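Local coordinates for protein indole-3-pyruvate decarboxylase (PDB 2NXW) that decarboxylates indole-3-pyruvate to indole-3-acetaldehyde, a step of auxin biosynthesis, using thiamine diphosphate and a metal ion as cofactors, at residues Pro120-Gly125 with Arg185-Ala190; Lys241-Ala246 with Gly261-Ala266; Pro373-Asp378 with Arg542-Asp547; Ala434-Gly439 with Arg463-Asp468. All coordinates share one frame; numbering follows the deposited sequence.

Interaction 1. Residues Pro120-Gly125 with Arg185-Ala190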
loop_
_atom_site.group_PDB
_atom_site.type_symbol
_atom_site.label_atom_id
_atom_site.label_comp_id
_atom_site.label_asym_id
_atom_site.label_seq_id
_atom_site.Cartn_x
_atom_site.Cartn_y
_atom_site.Cartn_z
ATOM N N PRO A 120 -3.337 -6.779 27.933
ATOM C CA PRO A 120 -2.553 -7.673 28.793
ATOM C C PRO A 120 -1.565 -6.849 29.615
ATOM O O PRO A 120 -1.138 -5.778 29.179
ATOM C CB PRO A 120 -1.843 -8.578 27.785
ATOM C CG PRO A 120 -2.819 -8.642 26.636
ATOM C CD PRO A 120 -3.268 -7.201 26.521
ATOM N N GLY A 121 -1.216 -7.348 30.798
ATOM C CA GLY A 121 -0.262 -6.650 31.645
ATOM C C GLY A 121 1.080 -6.528 30.947
ATOM O O GLY A 121 1.417 -7.353 30.099
ATOM N N THR A 122 1.857 -5.510 31.304
ATOM C CA THR A 122 3.154 -5.291 30.670
ATOM C C THR A 122 4.138 -6.449 30.786
ATOM O O THR A 122 5.083 -6.537 30.007
ATOM C CB THR A 122 3.850 -4.038 31.218
ATOM O OG1 THR A 122 4.077 -4.194 32.621
ATOM C CG2 THR A 122 3.002 -2.802 30.963
ATOM N N THR A 123 3.931 -7.333 31.750
ATOM C CA THR A 123 4.839 -8.462 31.904
ATOM C C THR A 123 4.209 -9.784 31.486
ATOM O O THR A 123 4.715 -10.853 31.832
ATOM C CB THR A 123 5.346 -8.577 33.354
ATOM O OG1 THR A 123 4.246 -8.831 34.234
ATOM C CG2 THR A 123 6.038 -7.288 33.770
ATOM N N GLU A 124 3.109 -9.703 30.741
ATOM C CA GLU A 124 2.411 -10.889 30.254
ATOM C C GLU A 124 2.836 -11.237 28.830
ATOM O O GLU A 124 4.025 -11.390 28.552
ATOM C CB GLU A 124 0.896 -10.681 30.315
ATOM C CG GLU A 124 0.380 -10.266 31.683
ATOM C CD GLU A 124 -1.134 -10.223 31.746
ATOM O OE1 GLU A 124 -1.674 -9.489 32.601
ATOM O OE2 GLU A 124 -1.784 -10.923 30.941
ATOM N N GLY A 125 1.863 -11.362 27.931
ATOM C CA GLY A 125 2.162 -11.637 26.536
ATOM C C GLY A 125 0.962 -12.144 25.757
ATOM O O GLY A 125 -0.128 -11.573 25.832
ATOM N N ARG A 185 -3.504 -4.110 32.005
ATOM C CA ARG A 185 -4.221 -4.227 33.269
ATOM C C ARG A 185 -3.415 -4.018 34.550
ATOM O O ARG A 185 -3.986 -3.620 35.565
ATOM C CB ARG A 185 -4.987 -5.549 33.336
ATOM C CG ARG A 185 -4.172 -6.797 33.167
ATOM C CD ARG A 185 -5.064 -7.986 33.443
ATOM N NE ARG A 185 -4.468 -9.243 33.015
ATOM C CZ ARG A 185 -5.108 -10.406 33.022
ATOM N NH1 ARG A 185 -6.366 -10.468 33.440
ATOM N NH2 ARG A 185 -4.495 -11.503 32.600
ATOM N N ASN A 186 -2.108 -4.261 34.511
ATOM C CA ASN A 186 -1.289 -4.066 35.712
ATOM C C ASN A 186 -0.920 -2.596 35.929
ATOM O O ASN A 186 -0.295 -2.245 36.936
ATOM C CB ASN A 186 -0.015 -4.932 35.647
ATOM C CG ASN A 186 0.929 -4.516 34.529
ATOM O OD1 ASN A 186 0.496 -4.214 33.414
ATOM N ND2 ASN A 186 2.232 -4.518 34.817
ATOM N N MET A 187 -1.316 -1.736 34.993
ATOM C CA MET A 187 -1.032 -0.309 35.096
ATOM C C MET A 187 -2.230 0.494 35.592
ATOM O O MET A 187 -2.095 1.653 35.979
ATOM C CB MET A 187 -0.574 0.245 33.745
ATOM C CG MET A 187 0.802 -0.238 33.299
ATOM S SD MET A 187 2.093 0.305 34.452
ATOM C CE MET A 187 3.460 -0.783 33.993
ATOM N N VAL A 188 -3.404 -0.128 35.584
ATOM C CA VAL A 188 -4.624 0.538 36.029
ATOM C C VAL A 188 -4.491 1.198 37.398
ATOM O O VAL A 188 -4.891 2.353 37.589
ATOM C CB VAL A 188 -5.806 -0.469 36.070
ATOM C CG1 VAL A 188 -7.023 0.137 36.779
ATOM C CG2 VAL A 188 -6.169 -0.869 34.648
ATOM N N ASN A 189 -3.902 0.471 38.341
ATOM C CA ASN A 189 -3.762 0.978 39.699
ATOM C C ASN A 189 -2.416 1.596 40.028
ATOM O O ASN A 189 -2.158 1.948 41.180
ATOM C CB ASN A 189 -4.090 -0.147 40.680
ATOM C CG ASN A 189 -5.546 -0.566 40.604
ATOM O OD1 ASN A 189 -6.434 0.167 41.039
ATOM N ND2 ASN A 189 -5.799 -1.739 40.039
ATOM N N ALA A 190 -1.561 1.744 39.025
ATOM C CA ALA A 190 -0.250 2.344 39.257
ATOM C C ALA A 190 -0.396 3.824 39.569
ATOM O O ALA A 190 -1.190 4.529 38.939
ATOM C CB ALA A 190 0.637 2.161 38.037
#
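The Arg185 guanidinium meets the Glu124 carboxylate edge to edge, side-on through NE and NH2, with the two planes turned 42° apart. Arg185 NE donates to the syn lone pair of Glu124 OE1 at 2.8 Å, nearly in the guanidinium plane, while Arg185 NH2 reaches Glu124 OE2 at 3.2 Å, again on the syn side but somewhat out of the carboxylate plane. Glu124 OE1 also takes a weak bond from Gly121 N, so the salt bridge and the 121-124 turn share one oxygen. That type I turn follows strand 113-119, and Arg185 begins the loop after the adjacent parallel strand 179-184: the contact ties together two loops leaving neighbouring strands of the sheet of the N-terminal thiamine-diphosphate-binding domain. With an alanine in place of Arg185, the Glu124 carboxylate is likely to lose its charged mate and be freer to swing from the turn. The second flat group, the Asn186 amide, uses both its ends on one residue. Its OD1 accepts from Thr122 N at 2.8 Å, the donor standing 44° above the carbonyl plane, whereas Asn186 ND2 gives a straight bond to Thr122 OG1 (2.9 Å, 167°), which lies in the amide plane. Thr122 OG1, standing between its backbone N and carbonyl carbon, stays near that N and within reach of the same amide. Beside it, Thr122 CG2 rests against Met187 CE at 3.7 Å.

Interaction 2. Residues Lys241-Ala246 with Gly261-Ala266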
loop_
_atom_site.group_PDB
_atom_site.type_symbol
_atom_site.label_atom_id
_atom_site.label_comp_id
_atom_site.label_asym_id
_atom_site.label_seq_id
_atom_site.Cartn_x
_atom_site.Cartn_y
_atom_site.Cartn_z
ATOM N N LYS A 241 -19.826 33.368 17.480
ATOM C CA LYS A 241 -18.851 34.081 16.667
ATOM C C LYS A 241 -19.212 34.013 15.188
ATOM O O LYS A 241 -19.063 34.995 14.462
ATOM C CB LYS A 241 -17.454 33.495 16.872
ATOM C CG LYS A 241 -16.830 33.805 18.222
ATOM C CD LYS A 241 -16.256 35.212 18.240
ATOM C CE LYS A 241 -15.427 35.438 19.498
ATOM N NZ LYS A 241 -14.634 36.691 19.407
ATOM N N VAL A 242 -19.690 32.858 14.733
ATOM C CA VAL A 242 -20.041 32.728 13.331
ATOM C C VAL A 242 -21.316 33.493 12.986
ATOM O O VAL A 242 -21.456 33.981 11.870
ATOM C CB VAL A 242 -20.102 31.231 12.933
ATOM C CG1 VAL A 242 -20.662 31.056 11.516
ATOM C CG2 VAL A 242 -18.686 30.659 13.013
ATOM N N ALA A 243 -22.232 33.635 13.944
ATOM C CA ALA A 243 -23.443 34.418 13.690
ATOM C C ALA A 243 -22.996 35.864 13.449
ATOM O O ALA A 243 -23.518 36.546 12.566
ATOM C CB ALA A 243 -24.391 34.351 14.895
ATOM N N GLU A 244 -22.017 36.319 14.230
ATOM C CA GLU A 244 -21.495 37.675 14.085
ATOM C C GLU A 244 -20.793 37.811 12.728
ATOM O O GLU A 244 -21.001 38.787 12.010
ATOM C CB GLU A 244 -20.526 37.982 15.232
ATOM C CG GLU A 244 -19.987 39.414 15.280
ATOM C CD GLU A 244 -21.077 40.459 15.494
ATOM O OE1 GLU A 244 -22.026 40.202 16.266
ATOM O OE2 GLU A 244 -20.975 41.550 14.898
ATOM N N LEU A 245 -19.968 36.828 12.375
ATOM C CA LEU A 245 -19.276 36.854 11.092
ATOM C C LEU A 245 -20.269 36.889 9.920
ATOM O O LEU A 245 -20.089 37.660 8.971
ATOM C CB LEU A 245 -18.365 35.624 10.961
ATOM C CG LEU A 245 -17.718 35.397 9.588
ATOM C CD1 LEU A 245 -16.784 36.563 9.254
ATOM C CD2 LEU A 245 -16.955 34.078 9.600
ATOM N N ALA A 246 -21.312 36.060 9.983
ATOM C CA ALA A 246 -22.312 36.006 8.917
ATOM C C ALA A 246 -22.990 37.351 8.708
ATOM O O ALA A 246 -23.244 37.757 7.569
ATOM C CB ALA A 246 -23.358 34.941 9.225
ATOM N N GLY A 261 -29.321 23.669 11.704
ATOM C CA GLY A 261 -29.775 24.237 12.961
ATOM C C GLY A 261 -28.932 25.403 13.447
ATOM O O GLY A 261 -29.394 26.226 14.236
ATOM N N LEU A 262 -27.688 25.477 12.988
ATOM C CA LEU A 262 -26.801 26.565 13.395
ATOM C C LEU A 262 -27.313 27.908 12.864
ATOM O O LEU A 262 -27.859 27.981 11.767
ATOM C CB LEU A 262 -25.381 26.306 12.871
ATOM C CG LEU A 262 -24.597 25.158 13.514
ATOM C CD1 LEU A 262 -23.282 24.954 12.755
ATOM C CD2 LEU A 262 -24.342 25.466 14.988
ATOM N N LEU A 263 -27.125 28.963 13.652
ATOM C CA LEU A 263 -27.544 30.317 13.285
ATOM C C LEU A 263 -29.045 30.492 13.063
ATOM O O LEU A 263 -29.474 31.475 12.453
ATOM C CB LEU A 263 -26.789 30.798 12.034
ATOM C CG LEU A 263 -25.423 31.457 12.290
ATOM C CD1 LEU A 263 -24.450 30.465 12.912
ATOM C CD2 LEU A 263 -24.881 31.996 10.976
ATOM N N ALA A 264 -29.846 29.557 13.565
ATOM C CA ALA A 264 -31.294 29.642 13.388
ATOM C C ALA A 264 -31.880 30.930 13.953
ATOM O O ALA A 264 -32.816 31.491 13.377
ATOM C CB ALA A 264 -31.973 28.440 14.039
ATOM N N ASP A 265 -31.333 31.401 15.071
ATOM C CA ASP A 265 -31.836 32.616 15.707
ATOM C C ASP A 265 -31.022 33.860 15.368
ATOM O O ASP A 265 -31.258 34.930 15.922
ATOM C CB ASP A 265 -31.868 32.444 17.232
ATOM C CG ASP A 265 -32.719 31.268 17.669
ATOM O OD1 ASP A 265 -33.774 31.019 17.046
ATOM O OD2 ASP A 265 -32.332 30.591 18.646
ATOM N N ALA A 266 -30.076 33.720 14.449
ATOM C CA ALA A 266 -29.212 34.832 14.053
ATOM C C ALA A 266 -29.873 35.879 13.155
ATOM O O ALA A 266 -30.897 35.625 12.528
ATOM C CB ALA A 266 -27.976 34.279 13.349
#
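Leu263 carries most of the contact, reaching from its loop onto the helical residues Val242, Ala243 and Ala246. From CB, which points toward the helix, the chain runs to CG, and this branch point lies 3.8 Å from Ala243 CA, close against the helix backbone. The two methyls then part along the helix. Leu263 CD1 lies against the Ala243 backbone N and meets Val242 CG1 at 4.1 Å, the two side chains crossing at about a right angle. Leu263 CD2 goes the other way and touches Ala246 CB at 3.7 Å, one turn further on. The small side chain of Ala243 is consistent with so close an approach of CG. Its methyl also serves a second partner, since Ala243 CB packs on Ala266 CB at 3.9 Å. No hydrogen bond joins the two segments, whose packing is apolar, but Leu263 N is bonded to Glu239 at the start of the same helix. Two consecutive turns, type II over 261-264 and type I over 263-266, share Leu263 and Ala264, and the second is closed by Ala266 N bonding to Leu263 O at 3.1 Å. This brings Leu263 and Ala266 to the same helix. Within the central domain, helix 239-249 packs on this loop, which follows edge strand 253-255, and through Lys241 and Leu245 on helix 337-346, while Val242 and Ala246 also pack on strand 225-229.

Interaction 3. Residues Pro373-Asp378 with Arg542-Asp547; sequences PIAPMD and RGVLSD
Val544 is the first residue of the 542-547 segment to touch its partner, its CG1 pressing on Ala375 CB at 3.5 Å, tighter than usual for two carbons. The same methyl lies 3.7 Å from Pro376 CD, and it gets there because CG1 stands anti to the Val544 backbone N. Leu545 turns its CB away from the 373-378 segment, yet its carbonyl faces the helix start: a water donates to Leu545 O at 2.8 Å and accepts from Met377 N, linking the loop to a first-turn amide of helix 376-388. At Ser546 the backbone passes alongside the proline ring, with Pro376 CB 3.8 Å from Ser546 N. Ser546 OG turns to another task, N-capping helix 547-558 through Leu549 N and bonding to Asp402. Asp547 closes the walk. Its N makes a weak but nearly linear bond to Met377 SD (3.4 Å, 175°), and its carboxylate lies across the Met377 chain, with Asp547 OD1 near Met377 CG and Asp547 OD2 3.5 Å from Met377 CE. Bends at chi2 and chi3 (-48° and -75°) curl the Met377 chain against this residue. A serine in place of Met377 would probably open a gap over Asp547 and deprive its N of the sulfur acceptor. Two helix N-termini therefore meet here, those of 376-388 and 547-558, with helix 402-407 touching both Pro376 and Ser546, and helix 480-485 packed on Leu545.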
loop_
_atom_site.group_PDB
_atom_site.type_symbol
_atom_site.label_atom_id
_atom_site.label_comp_id
_atom_site.label_asym_id
_atom_site.label_seq_id
_atom_site.Cartn_x
_atom_site.Cartn_y
_atom_site.Cartn_z
ATOM N N PRO A 373 -53.318 3.400 4.871
ATOM C CA PRO A 373 -52.029 2.908 5.357
ATOM C C PRO A 373 -51.087 4.084 5.616
ATOM O O PRO A 373 -51.337 5.214 5.198
ATOM C CB PRO A 373 -51.550 1.990 4.231
ATOM C CG PRO A 373 -52.269 2.512 3.014
ATOM C CD PRO A 373 -53.637 2.826 3.552
ATOM N N ILE A 374 -50.000 3.802 6.318
ATOM C CA ILE A 374 -49.027 4.823 6.671
ATOM C C ILE A 374 -47.905 4.966 5.653
ATOM O O ILE A 374 -47.363 3.971 5.171
ATOM C CB ILE A 374 -48.404 4.476 8.031
ATOM C CG1 ILE A 374 -49.493 4.440 9.100
ATOM C CG2 ILE A 374 -47.313 5.488 8.412
ATOM C CD1 ILE A 374 -49.076 3.632 10.323
ATOM N N ALA A 375 -47.561 6.212 5.343
ATOM C CA ALA A 375 -46.451 6.511 4.451
ATOM C C ALA A 375 -45.459 7.310 5.303
ATOM O O ALA A 375 -45.843 7.900 6.313
ATOM C CB ALA A 375 -46.919 7.344 3.259
ATOM N N PRO A 376 -44.177 7.332 4.918
ATOM C CA PRO A 376 -43.205 8.092 5.710
ATOM C C PRO A 376 -43.628 9.548 5.961
ATOM O O PRO A 376 -43.434 10.078 7.057
ATOM C CB PRO A 376 -41.934 7.994 4.872
ATOM C CG PRO A 376 -42.037 6.614 4.292
ATOM C CD PRO A 376 -43.499 6.540 3.870
ATOM N N MET A 377 -44.210 10.212 4.964
ATOM C CA MET A 377 -44.608 11.600 5.176
ATOM C C MET A 377 -45.701 11.755 6.234
ATOM O O MET A 377 -45.829 12.820 6.843
ATOM C CB MET A 377 -45.046 12.256 3.863
ATOM C CG MET A 377 -43.918 12.406 2.845
ATOM S SD MET A 377 -42.385 13.120 3.495
ATOM C CE MET A 377 -42.834 14.840 3.636
ATOM N N ASP A 378 -46.488 10.705 6.448
ATOM C CA ASP A 378 -47.528 10.759 7.467
ATOM C C ASP A 378 -46.866 10.771 8.838
ATOM O O ASP A 378 -47.365 11.405 9.772
ATOM C CB ASP A 378 -48.461 9.561 7.352
ATOM C CG ASP A 378 -49.241 9.570 6.056
ATOM O OD1 ASP A 378 -49.809 10.631 5.727
ATOM O OD2 ASP A 378 -49.286 8.520 5.382
ATOM N N ARG A 542 -44.016 -1.467 0.862
ATOM C CA ARG A 542 -42.811 -1.325 0.062
ATOM C C ARG A 542 -43.154 -0.382 -1.094
ATOM O O ARG A 542 -44.316 -0.319 -1.536
ATOM C CB ARG A 542 -42.378 -2.678 -0.493
ATOM C CG ARG A 542 -41.909 -3.633 0.574
ATOM C CD ARG A 542 -41.666 -4.998 -0.008
ATOM N NE ARG A 542 -41.298 -5.963 1.018
ATOM C CZ ARG A 542 -41.434 -7.276 0.886
ATOM N NH1 ARG A 542 -41.925 -7.783 -0.240
ATOM N NH2 ARG A 542 -41.120 -8.080 1.886
ATOM N N GLY A 543 -42.161 0.359 -1.569
ATOM C CA GLY A 543 -42.393 1.274 -2.677
ATOM C C GLY A 543 -42.889 2.651 -2.262
ATOM O O GLY A 543 -43.042 3.537 -3.105
ATOM N N VAL A 544 -43.141 2.843 -0.969
ATOM C CA VAL A 544 -43.636 4.124 -0.466
ATOM C C VAL A 544 -42.476 4.810 0.235
ATOM O O VAL A 544 -41.965 4.314 1.238
ATOM C CB VAL A 544 -44.813 3.893 0.497
ATOM C CG1 VAL A 544 -45.398 5.226 0.955
ATOM C CG2 VAL A 544 -45.893 3.064 -0.223
ATOM N N LEU A 545 -42.070 5.950 -0.311
ATOM C CA LEU A 545 -40.909 6.691 0.178
ATOM C C LEU A 545 -41.209 8.095 0.663
ATOM O O LEU A 545 -42.217 8.693 0.299
ATOM C CB LEU A 545 -39.887 6.813 -0.960
ATOM C CG LEU A 545 -39.651 5.563 -1.801
ATOM C CD1 LEU A 545 -38.706 5.883 -2.950
ATOM C CD2 LEU A 545 -39.079 4.461 -0.923
ATOM N N SER A 546 -40.302 8.625 1.474
ATOM C CA SER A 546 -40.424 10.001 1.937
ATOM C C SER A 546 -40.223 10.892 0.705
ATOM O O SER A 546 -39.652 10.450 -0.293
ATOM C CB SER A 546 -39.327 10.329 2.954
ATOM O OG SER A 546 -38.041 10.307 2.353
ATOM N N ASP A 547 -40.670 12.140 0.766
ATOM C CA ASP A 547 -40.482 13.026 -0.386
ATOM C C ASP A 547 -38.992 13.271 -0.665
ATOM O O ASP A 547 -38.561 13.364 -1.826
ATOM C CB ASP A 547 -41.177 14.370 -0.157
ATOM C CG ASP A 547 -42.696 14.261 -0.140
ATOM O OD1 ASP A 547 -43.253 13.197 -0.485
ATOM O OD2 ASP A 547 -43.339 15.268 0.214
HETATM O O HOH W 1 -44.226 9.274 2.110
#

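Interaction 4. Residues Ala434-Gly439 with Arg463-Asp468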
loop_
_atom_site.group_PDB
_atom_site.type_symbol
_atom_site.label_atom_id
_atom_site.label_comp_id
_atom_site.label_asym_id
_atom_site.label_seq_id
_atom_site.Cartn_x
_atom_site.Cartn_y
_atom_site.Cartn_z
ATOM N N ALA A 434 -27.413 9.681 23.821
ATOM C CA ALA A 434 -27.799 11.070 23.984
ATOM C C ALA A 434 -28.699 11.225 25.199
ATOM O O ALA A 434 -28.489 12.126 26.014
ATOM C CB ALA A 434 -28.515 11.583 22.730
ATOM N N GLN A 435 -29.692 10.354 25.357
ATOM C CA GLN A 435 -30.572 10.528 26.503
ATOM C C GLN A 435 -29.848 10.280 27.831
ATOM O O GLN A 435 -30.209 10.871 28.853
ATOM C CB GLN A 435 -31.837 9.666 26.366
ATOM C CG GLN A 435 -32.907 10.112 27.386
ATOM C CD GLN A 435 -34.340 9.735 27.045
ATOM O OE1 GLN A 435 -35.205 9.689 27.942
ATOM N NE2 GLN A 435 -34.616 9.485 25.775
ATOM N N CYS A 436 -28.817 9.437 27.835
ATOM C CA CYS A 436 -28.088 9.212 29.085
ATOM C C CYS A 436 -27.454 10.509 29.583
ATOM O O CYS A 436 -27.288 10.684 30.795
ATOM C CB CYS A 436 -26.989 8.158 28.914
ATOM S SG CYS A 436 -27.587 6.456 28.886
ATOM N N VAL A 437 -27.107 11.415 28.675
ATOM C CA VAL A 437 -26.478 12.671 29.080
ATOM C C VAL A 437 -27.359 13.905 28.909
ATOM O O VAL A 437 -26.899 15.025 29.126
ATOM C CB VAL A 437 -25.135 12.897 28.309
ATOM C CG1 VAL A 437 -24.200 11.712 28.550
ATOM C CG2 VAL A 437 -25.384 13.097 26.803
ATOM N N SER A 438 -28.631 13.704 28.572
ATOM C CA SER A 438 -29.553 14.813 28.323
ATOM C C SER A 438 -30.280 15.402 29.528
ATOM O O SER A 438 -31.112 16.294 29.365
ATOM C CB SER A 438 -30.593 14.377 27.298
ATOM O OG SER A 438 -31.535 13.514 27.916
ATOM N N GLY A 439 -29.984 14.906 30.723
ATOM C CA GLY A 439 -30.636 15.463 31.896
ATOM C C GLY A 439 -32.143 15.397 31.821
ATOM O O GLY A 439 -32.842 16.371 32.138
ATOM N N ARG A 463 -34.227 0.515 31.112
ATOM C CA ARG A 463 -34.612 0.555 32.525
ATOM C C ARG A 463 -33.406 0.762 33.425
ATOM O O ARG A 463 -33.420 1.637 34.302
ATOM C CB ARG A 463 -35.326 -0.724 32.956
ATOM C CG ARG A 463 -35.890 -0.610 34.389
ATOM C CD ARG A 463 -35.795 -1.918 35.174
ATOM N NE ARG A 463 -34.415 -2.341 35.431
ATOM C CZ ARG A 463 -33.598 -1.798 36.334
ATOM N NH1 ARG A 463 -34.002 -0.789 37.101
ATOM N NH2 ARG A 463 -32.363 -2.265 36.466
ATOM N N ARG A 464 -32.350 -0.018 33.214
ATOM C CA ARG A 464 -31.156 0.112 34.053
ATOM C C ARG A 464 -30.500 1.483 33.892
ATOM O O ARG A 464 -29.973 2.058 34.852
ATOM C CB ARG A 464 -30.151 -0.989 33.698
ATOM C CG ARG A 464 -28.913 -1.005 34.578
ATOM C CD ARG A 464 -28.024 -2.208 34.286
ATOM N NE ARG A 464 -27.456 -2.180 32.940
ATOM C CZ ARG A 464 -28.053 -2.655 31.848
ATOM N NH1 ARG A 464 -29.257 -3.211 31.912
ATOM N NH2 ARG A 464 -27.434 -2.573 30.683
ATOM N N LEU A 465 -30.537 2.018 32.679
ATOM C CA LEU A 465 -29.952 3.321 32.399
ATOM C C LEU A 465 -30.844 4.472 32.871
ATOM O O LEU A 465 -30.412 5.628 32.911
ATOM C CB LEU A 465 -29.705 3.456 30.900
ATOM C CG LEU A 465 -28.671 2.507 30.302
ATOM C CD1 LEU A 465 -28.779 2.566 28.784
ATOM C CD2 LEU A 465 -27.270 2.895 30.775
ATOM N N GLY A 466 -32.084 4.152 33.217
ATOM C CA GLY A 466 -33.012 5.168 33.689
ATOM C C GLY A 466 -33.491 6.133 32.622
ATOM O O GLY A 466 -33.695 7.312 32.899
ATOM N N ILE A 467 -33.659 5.641 31.397
ATOM C CA ILE A 467 -34.125 6.485 30.302
ATOM C C ILE A 467 -35.363 5.872 29.634
ATOM O O ILE A 467 -35.638 4.678 29.800
ATOM C CB ILE A 467 -33.017 6.707 29.244
ATOM C CG1 ILE A 467 -32.609 5.372 28.620
ATOM C CG2 ILE A 467 -31.818 7.414 29.892
ATOM C CD1 ILE A 467 -31.629 5.500 27.454
ATOM N N ASP A 468 -36.083 6.694 28.874
ATOM C CA ASP A 468 -37.339 6.268 28.245
ATOM C C ASP A 468 -37.568 6.865 26.857
ATOM O O ASP A 468 -38.602 7.486 26.592
ATOM C CB ASP A 468 -38.508 6.663 29.157
ATOM C CG ASP A 468 -38.549 8.164 29.463
ATOM O OD1 ASP A 468 -37.653 8.922 29.045
ATOM O OD2 ASP A 468 -39.501 8.587 30.141
HETATM O O HOH W 2 -28.353 7.966 32.456
#
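Cys436 and Leu465 meet in the C-terminal parts of two helices of the C-terminal thiamine-diphosphate-binding domain, 427-437 and 462-465, the latter closed by a Schellman motif at Gly466. The positive phi of Gly466 turns the chain so that Ile467 and Asp468 run back past the first helix toward strand 470-475. The helices precede and follow strand 443-448 of the domain's parallel sheet. Cys436 SG, held anti to its carbonyl carbon at chi1 -77°, rests against one side of the Leu465 side chain, almost equally far from three of its carbons: 4.0 Å from Leu465 CD2, 4.1 Å from Leu465 CD1 and 4.2 Å from Leu465 CB. Leu465 adopts the corresponding first torsion, with CG beside its backbone N. Ile467 is set differently: CG1 sits between its own N and carbonyl carbon (chi1 62°), which leaves CG2 beside the N and directed at the helix, where it lies 3.8 Å from Gln435 CG. The CG1 branch instead carries CD1 to the sulfur, Cys436 SG and Ile467 CD1 being 4.4 Å apart. Gln435 is stretched out beyond CG, crossing Ile467 at a slant and bringing its amide up to Asp468. The Asp468 carboxylate is turned 67° from that amide, and it is also held by Gly531 N and by a salt bridge to Arg530. A water links the two backbones, donating to Leu465 O at 3.1 Å and more weakly to Cys436 O at 3.4 Å.

In the fold
Interactions 1 and 2 come first along the chain, one after the other; interaction 4 then lies nested inside the long loop closed by interaction 3. They sample all three domains: interaction 1 the N-terminal thiamine-diphosphate-binding domain, interaction 2 the central domain, interactions 3 and 4 the C-terminal one, around the parallel sheet that contains strands 443-448 and 470-475. No two touch; their centres are 30 to 55 Å apart, so each is a separate local packing within its own domain. Interaction 3 lies nearest the cofactor, the Leu545 side chain being about 7 Å from a thiamine diphosphate, whereas interaction 4 borders a subunit interface, Arg463 reaching Asp495 of the second subunit.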